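Local coordinates for haloacid dehalogenase-like hydrolase (Bacteroides thetaiotaomicron, PDB 2RBK), which probably acts as a magnesium-dependent phosphatase of the haloacid dehalogenase superfamily, captured here with a vanadium oxide group in its active site, at residues 1-12 with 201-211; 79-87 with 180-188. All coordinates share one frame; numbering follows the deposited sequence.

Contact 1: residues 1-12 with 201-211; sequences MTKALFFDIDGT and IKLEETMSFGD. With MG (magnesium ion), chain B; VN4 (oxido(dioxo)vanadium), chain C.
The parallel pairing of strand 4-7 with strand 206-210 lies inside the Rossmann-like core sheet of the HAD fold and brings Asp8 and Asp211 together at its C-terminal end. Backbone bonds continue the ladder from Ala4 to Asp8; at its start, Glu205 O receives both Lys3 N (2.8 Å) and Ala4 N. On the face carrying Leu5 and Met207, the Phe7 and Phe209 rings form an offset stack, with centroids 4.4 Å apart and planes at 17°. Phe7 CE2 lies over one Phe209 face, 3.4 Å from Phe209 CD1, while Phe6 O meets the Phe209 ring at its edge. Were Phe209 an alanine, the face it offers Phe7 CE2 would be gone, which is likely to leave the Phe7 ring freer to turn. Asp8 OD1 and Asp211 OD1, 2.7 Å apart, both bind the magnesium, as does Asp10 O. With CG anti to the backbone N (chi1 177°), Asp8 sends OD2 to within 2.0 Å of the vanadium, consistent with the nucleophile of a DxDx(T/V) motif. Thr12 OG1 donates to the anti lone pair of Asp8 OD1 (3.0 Å). Helix 250-258 packs on Leu5, Phe7, Met207 and Phe209; helix 188-199 packs on Phe6 and Thr206, and strand 38-42 continues the sheet beside strand 4-7.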
loop_
_atom_site.group_PDB
_atom_site.type_symbol
_atom_site.label_atom_id
_atom_site.label_comp_id
_atom_site.label_asym_id
_atom_site.label_seq_id
_atom_site.Cartn_x
_atom_site.Cartn_y
_atom_site.Cartn_z
ATOM N N MET A 1 1.551 22.085 -12.974
ATOM C CA MET A 1 2.781 21.440 -12.493
ATOM C C MET A 1 2.399 20.595 -11.261
ATOM O O MET A 1 1.301 20.709 -10.693
ATOM C CB MET A 1 3.904 22.401 -12.132
ATOM C CG MET A 1 3.788 23.098 -10.820
ATOM S SD MET A 1 5.055 24.265 -10.335
ATOM C CE MET A 1 5.172 25.338 -11.747
ATOM N N THR A 2 3.405 19.774 -10.970
ATOM C CA THR A 2 3.152 18.836 -9.877
ATOM C C THR A 2 3.189 19.491 -8.511
ATOM O O THR A 2 4.115 20.232 -8.194
ATOM C CB THR A 2 4.177 17.697 -9.933
ATOM O OG1 THR A 2 4.161 17.049 -11.219
ATOM C CG2 THR A 2 3.879 16.600 -8.924
ATOM N N LYS A 3 2.207 19.195 -7.699
ATOM C CA LYS A 3 2.059 19.683 -6.334
ATOM C C LYS A 3 2.080 18.553 -5.313
ATOM O O LYS A 3 2.393 18.827 -4.154
ATOM C CB LYS A 3 0.796 20.494 -6.167
ATOM C CG LYS A 3 0.818 21.807 -6.943
ATOM C CD LYS A 3 -0.359 22.742 -6.629
ATOM C CE LYS A 3 -0.070 24.223 -6.864
ATOM N NZ LYS A 3 -1.242 25.094 -6.515
ATOM N N ALA A 4 1.727 17.342 -5.676
ATOM C CA ALA A 4 1.558 16.237 -4.732
ATOM C C ALA A 4 2.223 14.984 -5.301
ATOM O O ALA A 4 1.954 14.625 -6.452
ATOM C CB ALA A 4 0.105 15.971 -4.456
ATOM N N LEU A 5 3.062 14.368 -4.504
ATOM C CA LEU A 5 3.753 13.106 -4.829
ATOM C C LEU A 5 3.167 12.003 -3.971
ATOM O O LEU A 5 3.010 12.180 -2.752
ATOM C CB LEU A 5 5.223 13.224 -4.507
ATOM C CG LEU A 5 5.986 14.431 -5.109
ATOM C CD1 LEU A 5 7.430 14.377 -4.699
ATOM C CD2 LEU A 5 5.823 14.486 -6.623
ATOM N N PHE A 6 2.876 10.852 -4.568
ATOM C CA PHE A 6 2.333 9.712 -3.888
ATOM C C PHE A 6 3.256 8.514 -4.074
ATOM O O PHE A 6 3.426 8.061 -5.199
ATOM C CB PHE A 6 0.941 9.348 -4.433
ATOM C CG PHE A 6 -0.042 10.461 -4.172
ATOM C CD1 PHE A 6 -0.277 11.498 -5.063
ATOM C CD2 PHE A 6 -0.748 10.472 -2.961
ATOM C CE1 PHE A 6 -1.155 12.507 -4.765
ATOM C CE2 PHE A 6 -1.630 11.495 -2.655
ATOM C CZ PHE A 6 -1.842 12.498 -3.578
ATOM N N PHE A 7 3.831 8.043 -2.978
ATOM C CA PHE A 7 4.825 6.963 -3.019
ATOM C C PHE A 7 4.284 5.695 -2.365
ATOM O O PHE A 7 3.976 5.682 -1.174
ATOM C CB PHE A 7 6.072 7.344 -2.269
ATOM C CG PHE A 7 6.840 8.481 -2.873
ATOM C CD1 PHE A 7 6.702 9.769 -2.422
ATOM C CD2 PHE A 7 7.718 8.258 -3.944
ATOM C CE1 PHE A 7 7.422 10.814 -2.978
ATOM C CE2 PHE A 7 8.417 9.311 -4.501
ATOM C CZ PHE A 7 8.280 10.588 -4.021
ATOM N N ASP A 8 4.274 4.597 -3.142
ATOM C CA ASP A 8 4.248 3.284 -2.525
ATOM C C ASP A 8 5.481 3.105 -1.657
ATOM O O ASP A 8 6.504 3.747 -1.861
ATOM C CB ASP A 8 4.224 2.242 -3.631
ATOM C CG ASP A 8 4.264 0.836 -3.169
ATOM O OD1 ASP A 8 5.109 0.068 -3.688
ATOM O OD2 ASP A 8 3.442 0.471 -2.282
ATOM N N ILE A 9 5.381 2.202 -0.664
ATOM C CA ILE A 9 6.540 1.943 0.188
ATOM C C ILE A 9 7.343 0.753 -0.395
ATOM O O ILE A 9 8.483 0.941 -0.852
ATOM C CB ILE A 9 6.188 1.639 1.657
ATOM C CG1 ILE A 9 5.417 2.783 2.289
ATOM C CG2 ILE A 9 7.442 1.297 2.409
ATOM C CD1 ILE A 9 4.869 2.424 3.673
ATOM N N ASP A 10 6.802 -0.437 -0.328
ATOM C CA ASP A 10 7.621 -1.638 -0.578
ATOM C C ASP A 10 7.950 -1.786 -2.059
ATOM O O ASP A 10 7.084 -1.867 -2.909
ATOM C CB ASP A 10 6.895 -2.841 -0.040
ATOM C CG ASP A 10 6.691 -2.728 1.442
ATOM O OD1 ASP A 10 7.705 -2.809 2.164
ATOM O OD2 ASP A 10 5.536 -2.484 1.875
ATOM N N GLY A 11 9.223 -1.798 -2.397
ATOM C CA GLY A 11 9.723 -1.860 -3.745
ATOM C C GLY A 11 9.764 -0.525 -4.441
ATOM O O GLY A 11 10.161 -0.469 -5.613
ATOM N N THR A 12 9.394 0.552 -3.761
ATOM C CA THR A 12 9.320 1.899 -4.364
ATOM C C THR A 12 10.177 2.866 -3.551
ATOM O O THR A 12 11.124 3.456 -4.103
ATOM C CB THR A 12 7.841 2.313 -4.469
ATOM O OG1 THR A 12 7.166 1.401 -5.331
ATOM C CG2 THR A 12 7.746 3.746 -5.055
ATOM N N ILE A 201 -5.671 20.394 -3.946
ATOM C CA ILE A 201 -4.822 20.063 -5.092
ATOM C C ILE A 201 -5.669 19.425 -6.169
ATOM O O ILE A 201 -6.559 18.653 -5.848
ATOM C CB ILE A 201 -3.640 19.207 -4.616
ATOM C CG1 ILE A 201 -2.735 20.030 -3.708
ATOM C CG2 ILE A 201 -2.871 18.584 -5.762
ATOM C CD1 ILE A 201 -1.610 19.274 -3.022
ATOM N N LYS A 202 -5.396 19.749 -7.439
ATOM C CA LYS A 202 -6.116 19.145 -8.514
ATOM C C LYS A 202 -5.465 17.844 -8.965
ATOM O O LYS A 202 -4.248 17.673 -8.834
ATOM C CB LYS A 202 -6.196 20.082 -9.731
ATOM C CG LYS A 202 -6.835 21.421 -9.479
ATOM C CD LYS A 202 -8.233 21.330 -9.003
ATOM C CE LYS A 202 -9.342 20.776 -9.786
ATOM N NZ LYS A 202 -10.631 21.305 -9.144
ATOM N N LEU A 203 -6.297 16.942 -9.505
ATOM C CA LEU A 203 -5.744 15.659 -9.988
ATOM C C LEU A 203 -4.645 15.895 -11.019
ATOM O O LEU A 203 -3.653 15.129 -11.096
ATOM C CB LEU A 203 -6.868 14.827 -10.590
ATOM C CG LEU A 203 -6.464 13.390 -10.958
ATOM C CD1 LEU A 203 -6.032 12.608 -9.747
ATOM C CD2 LEU A 203 -7.642 12.710 -11.675
ATOM N N GLU A 204 -4.777 16.949 -11.811
ATOM C CA GLU A 204 -3.812 17.234 -12.864
ATOM C C GLU A 204 -2.473 17.677 -12.305
ATOM O O GLU A 204 -1.500 17.835 -13.081
ATOM C CB GLU A 204 -4.448 18.285 -13.808
ATOM C CG GLU A 204 -5.701 17.920 -14.566
ATOM C CD GLU A 204 -6.918 17.418 -13.795
ATOM O OE1 GLU A 204 -7.208 18.195 -12.824
ATOM O OE2 GLU A 204 -7.360 16.225 -14.150
ATOM N N GLU A 205 -2.335 17.847 -10.993
ATOM C CA GLU A 205 -1.128 18.268 -10.288
ATOM C C GLU A 205 -0.517 17.145 -9.470
ATOM O O GLU A 205 0.256 17.387 -8.536
ATOM C CB GLU A 205 -1.468 19.472 -9.407
ATOM C CG GLU A 205 -1.993 20.688 -10.134
ATOM C CD GLU A 205 -2.606 21.768 -9.233
ATOM O OE1 GLU A 205 -2.443 22.963 -9.595
ATOM O OE2 GLU A 205 -3.276 21.518 -8.158
ATOM N N THR A 206 -0.860 15.878 -9.767
ATOM C CA THR A 206 -0.407 14.733 -8.991
ATOM C C THR A 206 0.606 13.881 -9.749
ATOM O O THR A 206 0.558 13.777 -10.984
ATOM C CB THR A 206 -1.589 13.845 -8.583
ATOM O OG1 THR A 206 -2.263 13.313 -9.724
ATOM C CG2 THR A 206 -2.571 14.627 -7.717
ATOM N N MET A 207 1.459 13.203 -9.000
ATOM C CA MET A 207 2.404 12.237 -9.530
ATOM C C MET A 207 2.450 11.060 -8.567
ATOM O O MET A 207 2.568 11.263 -7.349
ATOM C CB MET A 207 3.789 12.864 -9.660
ATOM C CG MET A 207 4.853 11.952 -10.289
ATOM S SD MET A 207 6.442 12.767 -10.509
ATOM C CE MET A 207 6.053 13.837 -11.895
ATOM N N SER A 208 2.409 9.848 -9.092
ATOM C CA SER A 208 2.462 8.640 -8.265
ATOM C C SER A 208 3.646 7.770 -8.700
ATOM O O SER A 208 4.117 7.844 -9.846
ATOM C CB SER A 208 1.154 7.870 -8.358
ATOM O OG SER A 208 0.941 7.440 -9.682
ATOM N N PHE A 209 4.114 6.937 -7.764
ATOM C CA PHE A 209 5.264 6.082 -7.905
ATOM C C PHE A 209 4.932 4.710 -7.359
ATOM O O PHE A 209 4.505 4.621 -6.203
ATOM C CB PHE A 209 6.472 6.633 -7.151
ATOM C CG PHE A 209 6.911 8.030 -7.532
ATOM C CD1 PHE A 209 6.218 9.143 -7.084
ATOM C CD2 PHE A 209 8.036 8.239 -8.306
ATOM C CE1 PHE A 209 6.633 10.411 -7.387
ATOM C CE2 PHE A 209 8.447 9.524 -8.633
ATOM C CZ PHE A 209 7.758 10.623 -8.167
ATOM N N GLY A 210 5.187 3.655 -8.136
ATOM C CA GLY A 210 4.885 2.312 -7.642
ATOM C C GLY A 210 5.599 1.248 -8.402
ATOM O O GLY A 210 6.196 1.457 -9.464
ATOM N N ASP A 211 5.533 0.036 -7.822
ATOM C CA ASP A 211 6.178 -1.128 -8.368
ATOM C C ASP A 211 5.245 -2.318 -8.510
ATOM O O ASP A 211 5.750 -3.327 -9.025
ATOM C CB ASP A 211 7.372 -1.628 -7.504
ATOM C CG ASP A 211 6.897 -2.282 -6.231
ATOM O OD1 ASP A 211 5.996 -1.681 -5.597
ATOM O OD2 ASP A 211 7.381 -3.399 -5.896
HETATM MG MG MG B . 5.166 -1.988 -3.731
HETATM V V VN4 C . 3.219 -1.020 -0.936
HETATM O O1 VN4 C . 3.887 -0.098 0.277
HETATM O O2 VN4 C . 4.224 -2.090 -1.907
HETATM O O3 VN4 C . 1.458 -1.541 -0.998
HETATM O O HOH W 1 0.239 19.995 -14.191
HETATM O O HOH W 2 -0.345 23.620 -11.236
HETATM O O HOH W 3 1.724 16.283 -11.958
HETATM O O HOH W 4 -2.888 25.496 -8.551
HETATM O O HOH W 5 5.542 -4.024 -3.946
HETATM O O HOH W 6 3.298 -2.027 -4.678
HETATM O O HOH W 7 3.102 -2.383 0.689
#

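Contact 2: residues 79-87 with 180-188; sequences VIYKSAIPQ and DVTAKGDTK. With VN4 (oxido(dioxo)vanadium), chain C.
Val181 begins the meeting of the two segments: Ile85 reaches Val181 O with its CD1 (3.4 Å), and Ile85 CG1 lies near Ala183 N. Thr182 OG1 donates to Asp186 O in the carbonyl plane (2.8 Å), tying the strand end to the loop. Ala183 turns its methyl toward the other segment, where Ala183 CB lies 3.4 Å from Ala84 O, and Ala183 N reaches Ser83 OG through a water. A type II turn from Ala183 to Asp186, with Gly185 at its third position, then presents the Asp186 carboxylate to two hydroxyls. Tyr81 OH donates to Asp186 OD1 (2.7 Å) on its syn side, ring and carboxylate planes being 60° apart. Ser83 OG, set between its backbone N and carbonyl carbon (chi1 66°), donates to Asp186 OD2 (2.7 Å) from above the carboxylate plane. Thr187 N-caps helix 188-199, and Lys188 extends its NZ to O3 of the vanadium group (3.1 Å). Across the two segments, the buried carboxylate is thus gripped by neutral donors, one on each oxygen, which would fix its rotation and probably ease the cost of burying its charge.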
loop_
_atom_site.group_PDB
_atom_site.type_symbol
_atom_site.label_atom_id
_atom_site.label_comp_id
_atom_site.label_asym_id
_atom_site.label_seq_id
_atom_site.Cartn_x
_atom_site.Cartn_y
_atom_site.Cartn_z
ATOM N N VAL A 79 -7.942 11.837 10.762
ATOM C CA VAL A 79 -8.455 10.873 9.772
ATOM C C VAL A 79 -9.344 11.619 8.779
ATOM O O VAL A 79 -10.281 12.338 9.204
ATOM C CB VAL A 79 -9.208 9.714 10.462
ATOM C CG1 VAL A 79 -9.816 8.826 9.395
ATOM C CG2 VAL A 79 -8.286 8.955 11.417
ATOM N N ILE A 80 -9.040 11.496 7.515
ATOM C CA ILE A 80 -9.824 12.164 6.462
ATOM C C ILE A 80 -10.755 11.248 5.732
ATOM O O ILE A 80 -11.690 11.733 5.058
ATOM C CB ILE A 80 -8.922 12.969 5.511
ATOM C CG1 ILE A 80 -8.033 12.067 4.640
ATOM C CG2 ILE A 80 -8.121 14.025 6.256
ATOM C CD1 ILE A 80 -7.365 12.775 3.517
ATOM N N TYR A 81 -10.552 9.930 5.819
ATOM C CA TYR A 81 -11.395 8.955 5.164
ATOM C C TYR A 81 -11.081 7.588 5.750
ATOM O O TYR A 81 -9.916 7.266 5.970
ATOM C CB TYR A 81 -11.190 8.902 3.625
ATOM C CG TYR A 81 -11.977 7.794 2.992
ATOM C CD1 TYR A 81 -13.362 7.817 2.891
ATOM C CD2 TYR A 81 -11.331 6.652 2.532
ATOM C CE1 TYR A 81 -14.073 6.773 2.358
ATOM C CE2 TYR A 81 -12.041 5.591 2.017
ATOM C CZ TYR A 81 -13.420 5.642 1.910
ATOM O OH TYR A 81 -14.154 4.634 1.361
ATOM N N LYS A 82 -12.104 6.767 5.956
ATOM C CA LYS A 82 -11.896 5.364 6.297
ATOM C C LYS A 82 -13.093 4.574 5.795
ATOM O O LYS A 82 -14.127 5.148 5.420
ATOM C CB LYS A 82 -11.670 5.153 7.782
ATOM C CG LYS A 82 -12.679 5.750 8.742
ATOM C CD LYS A 82 -12.501 5.231 10.154
ATOM C CE LYS A 82 -13.720 5.396 11.040
ATOM N NZ LYS A 82 -13.513 5.479 12.505
ATOM N N SER A 83 -12.924 3.264 5.804
ATOM C CA SER A 83 -13.973 2.379 5.380
ATOM C C SER A 83 -13.903 1.074 6.164
ATOM O O SER A 83 -12.963 0.834 6.892
ATOM C CB SER A 83 -13.891 2.066 3.860
ATOM O OG SER A 83 -12.719 1.339 3.597
ATOM N N ALA A 84 -14.906 0.242 5.972
ATOM C CA ALA A 84 -14.953 -1.068 6.598
ATOM C C ALA A 84 -15.604 -2.028 5.600
ATOM O O ALA A 84 -16.464 -1.666 4.799
ATOM C CB ALA A 84 -15.703 -1.052 7.887
ATOM N N ILE A 85 -15.207 -3.298 5.678
ATOM C CA ILE A 85 -15.696 -4.338 4.800
ATOM C C ILE A 85 -17.052 -4.829 5.244
ATOM O O ILE A 85 -17.255 -5.066 6.444
ATOM C CB ILE A 85 -14.649 -5.482 4.770
ATOM C CG1 ILE A 85 -13.320 -5.001 4.204
ATOM C CG2 ILE A 85 -15.176 -6.659 3.983
ATOM C CD1 ILE A 85 -12.205 -5.979 4.378
ATOM N N PRO A 86 -17.987 -5.052 4.342
ATOM C CA PRO A 86 -19.266 -5.678 4.705
ATOM C C PRO A 86 -19.042 -6.958 5.539
ATOM O O PRO A 86 -18.233 -7.803 5.173
ATOM C CB PRO A 86 -19.889 -6.007 3.349
ATOM C CG PRO A 86 -19.395 -4.888 2.471
ATOM C CD PRO A 86 -17.952 -4.735 2.917
ATOM N N GLN A 87 -19.801 -7.072 6.607
ATOM C CA GLN A 87 -19.517 -8.173 7.526
ATOM C C GLN A 87 -19.724 -9.523 6.844
ATOM O O GLN A 87 -19.000 -10.487 7.157
ATOM C CB GLN A 87 -20.384 -8.100 8.749
ATOM C CG GLN A 87 -19.670 -8.842 9.911
ATOM C CD GLN A 87 -18.455 -8.106 10.361
ATOM O OE1 GLN A 87 -18.400 -6.859 10.265
ATOM N NE2 GLN A 87 -17.439 -8.779 10.853
ATOM N N ASP A 180 -4.441 -8.104 -0.511
ATOM C CA ASP A 180 -5.157 -7.229 0.386
ATOM C C ASP A 180 -6.573 -7.016 -0.132
ATOM O O ASP A 180 -6.753 -6.685 -1.311
ATOM C CB ASP A 180 -4.481 -5.861 0.481
ATOM C CG ASP A 180 -3.121 -5.852 1.147
ATOM O OD1 ASP A 180 -2.869 -6.654 2.076
ATOM O OD2 ASP A 180 -2.325 -4.952 0.712
ATOM N N VAL A 181 -7.539 -7.151 0.746
ATOM C CA VAL A 181 -8.954 -7.050 0.445
ATOM C C VAL A 181 -9.506 -5.872 1.246
ATOM O O VAL A 181 -9.345 -5.815 2.467
ATOM C CB VAL A 181 -9.662 -8.346 0.801
ATOM C CG1 VAL A 181 -11.151 -8.250 0.422
ATOM C CG2 VAL A 181 -9.039 -9.525 0.083
ATOM N N THR A 182 -10.192 -4.945 0.538
ATOM C CA THR A 182 -10.792 -3.760 1.110
ATOM C C THR A 182 -12.176 -3.581 0.515
ATOM O O THR A 182 -12.572 -4.254 -0.437
ATOM C CB THR A 182 -9.909 -2.526 0.843
ATOM O OG1 THR A 182 -9.647 -2.488 -0.568
ATOM C CG2 THR A 182 -8.624 -2.541 1.667
ATOM N N ALA A 183 -12.947 -2.643 1.089
ATOM C CA ALA A 183 -14.306 -2.434 0.634
ATOM C C ALA A 183 -14.368 -1.788 -0.742
ATOM O O ALA A 183 -13.390 -1.265 -1.294
ATOM C CB ALA A 183 -15.040 -1.571 1.668
ATOM N N LYS A 184 -15.572 -1.807 -1.325
ATOM C CA LYS A 184 -15.858 -1.310 -2.658
ATOM C C LYS A 184 -15.260 0.050 -2.903
ATOM O O LYS A 184 -15.519 1.000 -2.200
ATOM C CB LYS A 184 -17.385 -1.220 -2.840
ATOM C CG LYS A 184 -17.956 -0.623 -4.091
ATOM C CD LYS A 184 -17.884 -1.726 -5.148
ATOM C CE LYS A 184 -18.654 -1.311 -6.385
ATOM N NZ LYS A 184 -18.183 -2.238 -7.471
ATOM N N GLY A 185 -14.457 0.138 -3.995
ATOM C CA GLY A 185 -13.884 1.384 -4.405
ATOM C C GLY A 185 -12.619 1.785 -3.682
ATOM O O GLY A 185 -11.972 2.737 -4.122
ATOM N N ASP A 186 -12.213 1.088 -2.620
ATOM C CA ASP A 186 -11.047 1.475 -1.843
ATOM C C ASP A 186 -9.789 0.895 -2.419
ATOM O O ASP A 186 -9.407 -0.237 -2.152
ATOM C CB ASP A 186 -11.254 1.077 -0.388
ATOM C CG ASP A 186 -12.426 1.885 0.186
ATOM O OD1 ASP A 186 -12.621 3.046 -0.223
ATOM O OD2 ASP A 186 -13.166 1.278 0.977
ATOM N N THR A 187 -9.143 1.691 -3.267
ATOM C CA THR A 187 -7.833 1.457 -3.832
ATOM C C THR A 187 -6.982 2.699 -3.627
ATOM O O THR A 187 -7.505 3.740 -3.183
ATOM C CB THR A 187 -7.823 1.114 -5.353
ATOM O OG1 THR A 187 -8.085 2.276 -6.064
ATOM C CG2 THR A 187 -8.890 0.067 -5.670
ATOM N N LYS A 188 -5.717 2.636 -3.972
ATOM C CA LYS A 188 -4.902 3.844 -3.774
ATOM C C LYS A 188 -5.416 5.046 -4.550
ATOM O O LYS A 188 -5.135 6.185 -4.151
ATOM C CB LYS A 188 -3.450 3.528 -4.073
ATOM C CG LYS A 188 -2.801 2.565 -3.109
ATOM C CD LYS A 188 -1.409 2.212 -3.484
ATOM C CE LYS A 188 -0.854 1.087 -2.599
ATOM N NZ LYS A 188 0.609 0.866 -2.789
HETATM V V VN4 C . 3.219 -1.020 -0.936
HETATM O O1 VN4 C . 3.887 -0.098 0.277
HETATM O O2 VN4 C . 4.224 -2.090 -1.907
HETATM O O3 VN4 C . 1.458 -1.541 -0.998
HETATM O O HOH W 8 -12.383 -1.457 3.647
HETATM O O HOH W 7 3.102 -2.383 0.689
#

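From the N terminus, the chain runs through strand 4-7 into the metal site, and contact 1 closes the long loop from there to strand 206-210. Contact 2 is nested wholly inside that loop: residues 79-87 leave the edge strand 78-82 of the same core sheet, and residues 180-188 return from the intervening region into helix 188-199. This layout is consistent with a cap inserted into a HAD core, contact 2 joining the outgoing and returning connections. Although their centres lie about 20 Å apart, the contacts meet at the vanadium group, where Lys188 NZ comes within 2.9 Å of Asp8 OD2 and the water bound to the vanadium lies at both.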